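Local coordinates for S-M checkpoint control protein rad4 (Schizosaccharomyces pombe, PDB 4BMD), which is an essential component of DNA replication and of the checkpoint control that couples S and M phases, here as its third and fourth BRCT domains, at residues 109-117 against 139-150; 75-83 against 119-128. One frame throughout, in Å; residues are numbered along the deposited sequence. Where two conformers were deposited one is given.

Contact 1 (109-117 against 139-150)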
loop_
_atom_site.group_PDB
_atom_site.type_symbol
_atom_site.label_atom_id
_atom_site.label_comp_id
_atom_site.label_asym_id
_atom_site.label_seq_id
_atom_site.Cartn_x
_atom_site.Cartn_y
_atom_site.Cartn_z
ATOM N N GLY A 109 -10.941 7.270 13.294
ATOM C CA GLY A 109 -10.620 7.778 14.616
ATOM C C GLY A 109 -9.265 7.321 15.120
ATOM O O GLY A 109 -8.751 7.846 16.107
ATOM N N LEU A 110 -8.683 6.338 14.441
ATOM C CA LEU A 110 -7.392 5.797 14.847
ATOM C C LEU A 110 -6.234 6.687 14.415
ATOM O O LEU A 110 -6.048 6.954 13.229
ATOM C CB LEU A 110 -7.194 4.386 14.288
ATOM C CG LEU A 110 -8.125 3.291 14.812
ATOM C CD1 LEU A 110 -7.772 1.952 14.185
ATOM C CD2 LEU A 110 -8.063 3.208 16.330
ATOM N N SER A 111 -5.462 7.146 15.393
ATOM C CA SER A 111 -4.266 7.932 15.119
ATOM C C SER A 111 -3.045 7.019 15.108
ATOM O O SER A 111 -2.725 6.377 16.109
ATOM C CB SER A 111 -4.100 9.044 16.156
ATOM O OG SER A 111 -4.088 8.517 17.471
ATOM N N ILE A 112 -2.366 6.958 13.967
ATOM C CA ILE A 112 -1.248 6.034 13.799
ATOM C C ILE A 112 0.059 6.731 13.432
ATOM O O ILE A 112 0.089 7.595 12.556
ATOM C CB ILE A 112 -1.564 4.975 12.716
ATOM C CG1 ILE A 112 -2.926 4.328 12.975
ATOM C CG2 ILE A 112 -0.470 3.917 12.655
ATOM C CD1 ILE A 112 -3.304 3.269 11.959
ATOM N N HIS A 113 1.136 6.348 14.113
ATOM C CA HIS A 113 2.473 6.804 13.758
ATOM C C HIS A 113 3.320 5.619 13.307
ATOM O O HIS A 113 3.300 4.559 13.931
ATOM C CB HIS A 113 3.145 7.513 14.936
ATOM C CG HIS A 113 4.560 7.916 14.665
ATOM N ND1 HIS A 113 4.897 8.857 13.716
ATOM C CD2 HIS A 113 5.727 7.494 15.206
ATOM C CE1 HIS A 113 6.210 9.003 13.688
ATOM N NE2 HIS A 113 6.738 8.186 14.583
ATOM N N LEU A 114 4.065 5.806 12.221
ATOM C CA LEU A 114 4.846 4.724 11.627
ATOM C C LEU A 114 6.329 4.840 11.966
ATOM O O LEU A 114 6.885 5.937 11.988
ATOM C CB LEU A 114 4.666 4.723 10.107
ATOM C CG LEU A 114 3.227 4.773 9.594
ATOM C CD1 LEU A 114 3.194 4.902 8.076
ATOM C CD2 LEU A 114 2.459 3.543 10.045
ATOM N N THR A 115 6.967 3.701 12.219
ATOM C CA THR A 115 8.399 3.673 12.496
ATOM C C THR A 115 9.066 2.448 11.868
ATOM O O THR A 115 8.532 1.340 11.925
ATOM C CB THR A 115 8.692 3.726 14.015
ATOM O OG1 THR A 115 10.107 3.689 14.237
ATOM C CG2 THR A 115 8.037 2.555 14.739
ATOM N N GLY A 116 10.228 2.658 11.255
ATOM C CA GLY A 116 10.966 1.574 10.631
ATOM C C GLY A 116 10.743 1.471 9.131
ATOM O O GLY A 116 11.345 0.628 8.468
ATOM N N PHE A 117 9.876 2.328 8.599
ATOM C CA PHE A 117 9.590 2.338 7.168
ATOM C C PHE A 117 10.352 3.461 6.469
ATOM O O PHE A 117 10.515 4.549 7.021
ATOM C CB PHE A 117 8.088 2.500 6.922
ATOM C CG PHE A 117 7.247 1.442 7.576
ATOM C CD1 PHE A 117 7.014 0.233 6.942
ATOM C CD2 PHE A 117 6.686 1.658 8.823
ATOM C CE1 PHE A 117 6.238 -0.742 7.542
ATOM C CE2 PHE A 117 5.910 0.688 9.429
ATOM C CZ PHE A 117 5.686 -0.513 8.787
ATOM N N PHE A 139 4.690 12.549 13.522
ATOM C CA PHE A 139 5.488 12.424 14.735
ATOM C C PHE A 139 4.797 11.602 15.814
ATOM O O PHE A 139 3.568 11.528 15.869
ATOM C CB PHE A 139 5.846 13.807 15.286
ATOM C CG PHE A 139 6.624 14.657 14.325
ATOM C CD1 PHE A 139 8.006 14.572 14.267
ATOM C CD2 PHE A 139 5.976 15.540 13.478
ATOM C CE1 PHE A 139 8.726 15.352 13.382
ATOM C CE2 PHE A 139 6.690 16.322 12.590
ATOM C CZ PHE A 139 8.067 16.229 12.542
ATOM N N LEU A 140 5.600 10.983 16.672
ATOM C CA LEU A 140 5.077 10.250 17.813
ATOM C C LEU A 140 4.615 11.219 18.895
ATOM O O LEU A 140 5.355 12.118 19.296
ATOM C CB LEU A 140 6.139 9.308 18.379
ATOM C CG LEU A 140 5.735 8.581 19.663
ATOM C CD1 LEU A 140 4.577 7.631 19.395
ATOM C CD2 LEU A 140 6.921 7.845 20.266
ATOM N N GLY A 141 3.388 11.032 19.361
ATOM C CA GLY A 141 2.845 11.853 20.425
ATOM C C GLY A 141 2.249 10.999 21.525
ATOM O O GLY A 141 2.060 9.795 21.352
ATOM N N VAL A 142 1.955 11.621 22.660
ATOM C CA VAL A 142 1.349 10.919 23.783
ATOM C C VAL A 142 -0.030 10.378 23.406
ATOM O O VAL A 142 -0.425 9.294 23.841
ATOM C CB VAL A 142 1.236 11.839 25.019
ATOM C CG1 VAL A 142 0.529 11.130 26.164
ATOM C CG2 VAL A 142 2.616 12.308 25.455
ATOM N N GLN A 143 -0.748 11.127 22.574
ATOM C CA GLN A 143 -2.117 10.769 22.214
ATOM C C GLN A 143 -2.239 10.035 20.879
ATOM O O GLN A 143 -3.148 10.313 20.097
ATOM C CB GLN A 143 -3.009 12.013 22.209
ATOM C CG GLN A 143 -3.183 12.656 23.573
ATOM C CD GLN A 143 -4.145 13.827 23.543
ATOM O OE1 GLN A 143 -4.639 14.210 22.483
ATOM N NE2 GLN A 143 -4.418 14.399 24.710
ATOM N N ARG A 144 -1.330 9.101 20.622
ATOM C CA ARG A 144 -1.435 8.251 19.441
ATOM C C ARG A 144 -2.119 6.941 19.812
ATOM O O ARG A 144 -1.859 6.378 20.876
ATOM C CB ARG A 144 -0.053 7.961 18.852
ATOM C CG ARG A 144 0.748 9.196 18.494
ATOM C CD ARG A 144 0.146 9.938 17.315
ATOM N NE ARG A 144 0.903 11.146 17.008
ATOM C CZ ARG A 144 0.619 12.348 17.498
ATOM N NH1 ARG A 144 -0.413 12.504 18.314
ATOM N NH2 ARG A 144 1.365 13.394 17.168
ATOM N N SER A 145 -2.992 6.461 18.937
ATOM C CA SER A 145 -3.675 5.195 19.166
ATOM C C SER A 145 -2.708 4.032 18.990
ATOM O O SER A 145 -2.702 3.091 19.782
ATOM C CB SER A 145 -4.847 5.030 18.196
ATOM O OG SER A 145 -5.708 6.153 18.228
ATOM N N ILE A 146 -1.891 4.107 17.943
ATOM C CA ILE A 146 -1.037 2.993 17.547
ATOM C C ILE A 146 0.342 3.457 17.090
ATOM O O ILE A 146 0.460 4.390 16.295
ATOM C CB ILE A 146 -1.672 2.205 16.377
ATOM C CG1 ILE A 146 -2.973 1.529 16.812
ATOM C CG2 ILE A 146 -0.700 1.172 15.822
ATOM C CD1 ILE A 146 -3.740 0.907 15.663
ATOM N N LEU A 147 1.381 2.805 17.600
ATOM C CA LEU A 147 2.710 2.920 17.016
ATOM C C LEU A 147 2.951 1.687 16.157
ATOM O O LEU A 147 3.172 0.595 16.681
ATOM C CB LEU A 147 3.785 3.017 18.097
ATOM C CG LEU A 147 5.220 3.026 17.557
ATOM C CD1 LEU A 147 5.483 4.288 16.742
ATOM C CD2 LEU A 147 6.238 2.881 18.676
ATOM N N LEU A 148 2.890 1.859 14.841
ATOM C CA LEU A 148 3.041 0.737 13.921
ATOM C C LEU A 148 4.507 0.505 13.565
ATOM O O LEU A 148 5.147 1.351 12.943
ATOM C CB LEU A 148 2.208 0.959 12.657
ATOM C CG LEU A 148 1.948 -0.288 11.810
ATOM C CD1 LEU A 148 1.138 -1.308 12.599
ATOM C CD2 LEU A 148 1.243 0.072 10.515
ATOM N N VAL A 149 5.027 -0.653 13.959
ATOM C CA VAL A 149 6.449 -0.949 13.820
ATOM C C VAL A 149 6.752 -1.886 12.654
ATOM O O VAL A 149 6.107 -2.924 12.494
ATOM C CB VAL A 149 7.001 -1.571 15.116
ATOM C CG1 VAL A 149 8.496 -1.833 14.991
ATOM C CG2 VAL A 149 6.709 -0.664 16.299
ATOM N N ASN A 150 7.739 -1.516 11.842
ATOM C CA ASN A 150 8.195 -2.366 10.748
ATOM C C ASN A 150 9.129 -3.453 11.262
ATOM O O ASN A 150 10.314 -3.209 11.483
ATOM C CB ASN A 150 8.904 -1.538 9.676
ATOM C CG ASN A 150 9.294 -2.365 8.461
ATOM O OD1 ASN A 150 8.813 -3.483 8.275
ATOM N ND2 ASN A 150 10.167 -1.814 7.627
#
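Strands 111-115 and 146-149 are the two central, parallel strands of the BRCT 4 sheet, and the backbone ladder runs from S111 O–I146 N to T115 O–N150 N. H113 sits in the middle of this ladder: its N donates to I146 O (3.0 Å) and its O accepts from L148 N (2.9 Å). With CG anti to N (chi1 176°), the H113 imidazole reaches over the returning chain, one face on the peptide between F139 and L140, L140 N 3.5 Å above the ring plane, over its centre; L147 CD1 meets the ring edge at CD2 (3.6 Å). ND1 bonds to H137 O and NE2 to K162, so an alanine here would probably leave the H137 carbonyl and K162 without their partner and open a gap beneath the F139-L140 peptide. At the start of the ladder S111 N donates to S145 OG (3.0 Å). At the far end N150 ND2 bonds to G116 O (2.8 Å) from above the carbonyl plane, and the amide lies stacked on the F117 ring, planes 6° apart, with CB over the ring centre. I112, L114, I146 and L148 form an apolar face, while H113 and T115 put polar groups among L147 and V149 on the other, in the parallel four-stranded sheet (order 2-1-3-4) of the BRCT fold.

Contact 2 (75-83 against 119-128); sequences WWIERCLYY and GEELSHLKKA
The W75 indole carries the H124 imidazole on one face, the five-membered ring and the imidazole stacked with centroids 4.1 Å apart and planes at 16°; a weakly bound water lies at the indole edge, and H57 stacks on W75 as well. The H124 ring has E78 OE1 and a second water at its edge, in plane. This is an antiparallel helix pair across the BRCT 3-BRCT 4 interface, helix 75-82 against helix 119-128, with short-segment axes 10.8 Å apart at 164°. The stacked side chains slide past each other in opposite directions, so H124 CB comes over the six-membered ring of W75 while W75 CB lies over the imidazole. K127 CB packs against W75 CZ2, and A128 CB approaches CZ3. H124 NE2 donates to E78 OE1 (2.7 Å) in a nearly straight bond, meeting the oxygen on its anti side but tilted out of the carboxylate plane; this bond and the stack together fix the turn of the imidazole. One turn earlier in its helix, E120 is buried and folded back. Its first torsion, with CG between N and the carbonyl carbon (chi1 55°), lays CG over the centre of the Y82 ring, 3.6 Å from its centroid, and a further bend at chi2 then brings the carboxylate to R79 and Y83. R79 NH1 forms a salt bridge with E120 OE2 (2.8 Å), and its guanidinium, also in cation-pi contact with F87, probably offsets the buried negative charge. A water bridges R79 NH1 and E120 OE1. Y83, whose ring face is packed on Y82 CD2, stands nearly perpendicular to the carboxylate, and its OH donates to the anti lone pair of E120 OE2 at 2.7 Å.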
loop_
_atom_site.group_PDB
_atom_site.type_symbol
_atom_site.label_atom_id
_atom_site.label_comp_id
_atom_site.label_asym_id
_atom_site.label_seq_id
_atom_site.Cartn_x
_atom_site.Cartn_y
_atom_site.Cartn_z
ATOM N N TRP A 75 0.640 1.625 -7.986
ATOM C CA TRP A 75 1.776 1.605 -7.070
ATOM C C TRP A 75 2.769 0.508 -7.443
ATOM O O TRP A 75 3.943 0.572 -7.078
ATOM C CB TRP A 75 1.305 1.446 -5.622
ATOM C CG TRP A 75 0.646 2.677 -5.075
ATOM C CD1 TRP A 75 0.599 3.910 -5.660
ATOM C CD2 TRP A 75 -0.062 2.795 -3.834
ATOM N NE1 TRP A 75 -0.093 4.788 -4.861
ATOM C CE2 TRP A 75 -0.509 4.128 -3.735
ATOM C CE3 TRP A 75 -0.361 1.904 -2.799
ATOM C CZ2 TRP A 75 -1.239 4.592 -2.641
ATOM C CZ3 TRP A 75 -1.086 2.366 -1.715
ATOM C CH2 TRP A 75 -1.516 3.697 -1.644
ATOM N N TRP A 76 2.291 -0.495 -8.174
ATOM C CA TRP A 76 3.156 -1.546 -8.696
ATOM C C TRP A 76 4.117 -0.954 -9.721
ATOM O O TRP A 76 5.288 -1.331 -9.782
ATOM C CB TRP A 76 2.317 -2.655 -9.334
ATOM C CG TRP A 76 3.120 -3.738 -9.998
ATOM C CD1 TRP A 76 3.533 -4.913 -9.439
ATOM C CD2 TRP A 76 3.597 -3.747 -11.350
ATOM N NE1 TRP A 76 4.240 -5.651 -10.357
ATOM C CE2 TRP A 76 4.295 -4.957 -11.537
ATOM C CE3 TRP A 76 3.505 -2.848 -12.419
ATOM C CZ2 TRP A 76 4.895 -5.292 -12.750
ATOM C CZ3 TRP A 76 4.102 -3.183 -13.620
ATOM C CH2 TRP A 76 4.789 -4.394 -13.776
ATOM N N ILE A 77 3.610 -0.024 -10.524
ATOM C CA ILE A 77 4.426 0.670 -11.512
ATOM C C ILE A 77 5.482 1.521 -10.819
ATOM O O ILE A 77 6.652 1.510 -11.202
ATOM C CB ILE A 77 3.566 1.577 -12.412
ATOM C CG1 ILE A 77 2.464 0.763 -13.093
ATOM C CG2 ILE A 77 4.432 2.284 -13.443
ATOM C CD1 ILE A 77 1.512 1.600 -13.921
ATOM N N GLU A 78 5.057 2.251 -9.792
ATOM C CA GLU A 78 5.955 3.114 -9.032
ATOM C C GLU A 78 7.052 2.310 -8.344
ATOM O O GLU A 78 8.201 2.748 -8.275
ATOM C CB GLU A 78 5.169 3.925 -8.001
ATOM C CG GLU A 78 4.073 4.792 -8.600
ATOM C CD GLU A 78 3.289 5.552 -7.549
ATOM O OE1 GLU A 78 3.677 5.501 -6.362
ATOM O OE2 GLU A 78 2.282 6.199 -7.909
ATOM N N ARG A 79 6.695 1.135 -7.836
ATOM C CA ARG A 79 7.667 0.255 -7.195
ATOM C C ARG A 79 8.679 -0.266 -8.205
ATOM O O ARG A 79 9.863 -0.395 -7.898
ATOM C CB ARG A 79 6.969 -0.918 -6.503
ATOM C CG ARG A 79 6.347 -0.570 -5.162
ATOM C CD ARG A 79 5.757 -1.802 -4.500
ATOM N NE ARG A 79 6.719 -2.899 -4.432
ATOM C CZ ARG A 79 7.564 -3.091 -3.425
ATOM N NH1 ARG A 79 7.571 -2.257 -2.394
ATOM N NH2 ARG A 79 8.405 -4.116 -3.447
ATOM N N CYS A 80 8.203 -0.565 -9.410
ATOM C CA CYS A 80 9.067 -1.064 -10.472
ATOM C C CYS A 80 10.112 -0.034 -10.885
ATOM O O CYS A 80 11.241 -0.386 -11.220
ATOM C CB CYS A 80 8.240 -1.493 -11.688
ATOM S SG CYS A 80 7.386 -3.076 -11.492
ATOM N N LEU A 81 9.732 1.238 -10.854
ATOM C CA LEU A 81 10.641 2.316 -11.228
ATOM C C LEU A 81 11.599 2.659 -10.092
ATOM O O LEU A 81 12.748 3.034 -10.331
ATOM C CB LEU A 81 9.850 3.561 -11.634
ATOM C CG LEU A 81 8.843 3.399 -12.772
ATOM C CD1 LEU A 81 8.149 4.720 -13.048
ATOM C CD2 LEU A 81 9.521 2.872 -14.028
ATOM N N TYR A 82 11.119 2.529 -8.860
ATOM C CA TYR A 82 11.908 2.868 -7.680
ATOM C C TYR A 82 13.115 1.949 -7.534
ATOM O O TYR A 82 14.215 2.401 -7.214
ATOM C CB TYR A 82 11.038 2.800 -6.422
ATOM C CG TYR A 82 11.692 3.368 -5.179
ATOM C CD1 TYR A 82 11.545 4.709 -4.847
ATOM C CD2 TYR A 82 12.448 2.563 -4.336
ATOM C CE1 TYR A 82 12.137 5.234 -3.712
ATOM C CE2 TYR A 82 13.042 3.077 -3.199
ATOM C CZ TYR A 82 12.884 4.413 -2.892
ATOM O OH TYR A 82 13.475 4.932 -1.761
ATOM N N TYR A 83 12.907 0.658 -7.771
ATOM C CA TYR A 83 13.977 -0.325 -7.642
ATOM C C TYR A 83 14.505 -0.762 -9.006
ATOM O O TYR A 83 15.381 -1.624 -9.095
ATOM C CB TYR A 83 13.500 -1.535 -6.838
ATOM C CG TYR A 83 13.010 -1.187 -5.451
ATOM C CD1 TYR A 83 13.895 -1.076 -4.387
ATOM C CD2 TYR A 83 11.661 -0.965 -5.205
ATOM C CE1 TYR A 83 13.453 -0.756 -3.118
ATOM C CE2 TYR A 83 11.208 -0.646 -3.940
ATOM C CZ TYR A 83 12.108 -0.542 -2.900
ATOM O OH TYR A 83 11.660 -0.224 -1.639
ATOM N N GLY A 119 11.442 5.364 2.380
ATOM C CA GLY A 119 11.270 5.512 0.946
ATOM C C GLY A 119 9.853 5.361 0.429
ATOM O O GLY A 119 8.915 5.947 0.967
ATOM N N GLU A 120 9.708 4.568 -0.628
ATOM C CA GLU A 120 8.424 4.393 -1.296
ATOM C C GLU A 120 7.429 3.602 -0.453
ATOM O O GLU A 120 6.221 3.825 -0.539
ATOM C CB GLU A 120 8.616 3.727 -2.664
ATOM C CG GLU A 120 9.361 2.395 -2.628
ATOM C CD GLU A 120 8.453 1.213 -2.339
ATOM O OE1 GLU A 120 7.231 1.324 -2.580
ATOM O OE2 GLU A 120 8.961 0.171 -1.873
ATOM N N GLU A 121 7.939 2.678 0.357
ATOM C CA GLU A 121 7.074 1.849 1.186
ATOM C C GLU A 121 6.372 2.699 2.236
ATOM O O GLU A 121 5.181 2.524 2.489
ATOM C CB GLU A 121 7.864 0.722 1.857
ATOM C CG GLU A 121 6.979 -0.297 2.562
ATOM C CD GLU A 121 7.771 -1.389 3.252
ATOM O OE1 GLU A 121 8.965 -1.167 3.546
ATOM O OE2 GLU A 121 7.198 -2.471 3.499
ATOM N N LEU A 122 7.116 3.624 2.833
ATOM C CA LEU A 122 6.558 4.546 3.816
ATOM C C LEU A 122 5.493 5.434 3.187
ATOM O O LEU A 122 4.422 5.634 3.760
ATOM C CB LEU A 122 7.662 5.415 4.422
ATOM C CG LEU A 122 7.199 6.574 5.308
ATOM C CD1 LEU A 122 6.408 6.065 6.504
ATOM C CD2 LEU A 122 8.386 7.405 5.762
ATOM N N SER A 123 5.797 5.960 2.005
ATOM C CA SER A 123 4.884 6.847 1.294
ATOM C C SER A 123 3.579 6.143 0.934
ATOM O O SER A 123 2.495 6.687 1.138
ATOM C CB SER A 123 5.550 7.396 0.032
ATOM O OG SER A 123 4.686 8.288 -0.651
ATOM N N HIS A 124 3.691 4.930 0.401
ATOM C CA HIS A 124 2.520 4.144 0.030
ATOM C C HIS A 124 1.715 3.721 1.254
ATOM O O HIS A 124 0.486 3.657 1.209
ATOM C CB HIS A 124 2.934 2.910 -0.775
ATOM C CG HIS A 124 3.450 3.227 -2.144
ATOM N ND1 HIS A 124 4.341 2.414 -2.810
ATOM C CD2 HIS A 124 3.195 4.265 -2.974
ATOM C CE1 HIS A 124 4.617 2.940 -3.991
ATOM N NE2 HIS A 124 3.933 4.064 -4.115
ATOM N N LEU A 125 2.413 3.433 2.349
ATOM C CA LEU A 125 1.758 3.002 3.579
ATOM C C LEU A 125 0.919 4.120 4.189
ATOM O O LEU A 125 -0.179 3.876 4.689
ATOM C CB LEU A 125 2.785 2.496 4.590
ATOM C CG LEU A 125 2.204 1.781 5.809
ATOM C CD1 LEU A 125 1.288 0.654 5.363
ATOM C CD2 LEU A 125 3.315 1.247 6.694
ATOM N N LYS A 126 1.441 5.342 4.148
ATOM C CA LYS A 126 0.705 6.504 4.635
ATOM C C LYS A 126 -0.587 6.689 3.850
ATOM O O LYS A 126 -1.658 6.871 4.431
ATOM C CB LYS A 126 1.553 7.773 4.522
ATOM C CG LYS A 126 2.731 7.837 5.477
ATOM C CD LYS A 126 3.473 9.157 5.332
ATOM C CE LYS A 126 4.627 9.259 6.316
ATOM N NZ LYS A 126 5.376 10.538 6.169
ATOM N N LYS A 127 -0.477 6.635 2.527
ATOM C CA LYS A 127 -1.627 6.817 1.649
ATOM C C LYS A 127 -2.637 5.692 1.830
ATOM O O LYS A 127 -3.846 5.922 1.805
ATOM C CB LYS A 127 -1.175 6.899 0.191
ATOM C CG LYS A 127 -0.253 8.073 -0.097
ATOM C CD LYS A 127 0.276 8.041 -1.522
ATOM C CE LYS A 127 1.155 9.251 -1.803
ATOM N NZ LYS A 127 1.761 9.200 -3.160
ATOM N N ALA A 128 -2.132 4.477 2.015
ATOM C CA ALA A 128 -2.988 3.318 2.231
ATOM C C ALA A 128 -3.803 3.480 3.509
ATOM O O ALA A 128 -5.019 3.305 3.503
ATOM C CB ALA A 128 -2.159 2.047 2.286
HETATM O O HOH W 1 -0.752 8.086 -5.015
HETATM O O HOH W 2 5.345 -0.205 -1.214
HETATM O O HOH W 3 11.261 1.806 0.035
#

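How the contacts relate
Contact 1 lies within BRCT 4, whereas contact 2 joins that domain to BRCT 3; their centres are about 19 Å apart. Strand 111-115 leads through a short loop into helix 119-131, so one continuous piece of chain serves both. That helix works with two sides: H124 and E120 face helix 75-82, while L122 and L125 turn to the sheet and the loop that follows its strand. There F117 CZ meets L125 CD2 at 3.6 Å, and L114 CD1 packs on L122 CD1 (3.8 Å) and on L125 CD2 (3.9 Å). The sheet of contact 1 is thereby tied through apolar packing to the more polar interface of contact 2. L148 and L125 both also touch L179 of helix 177-185.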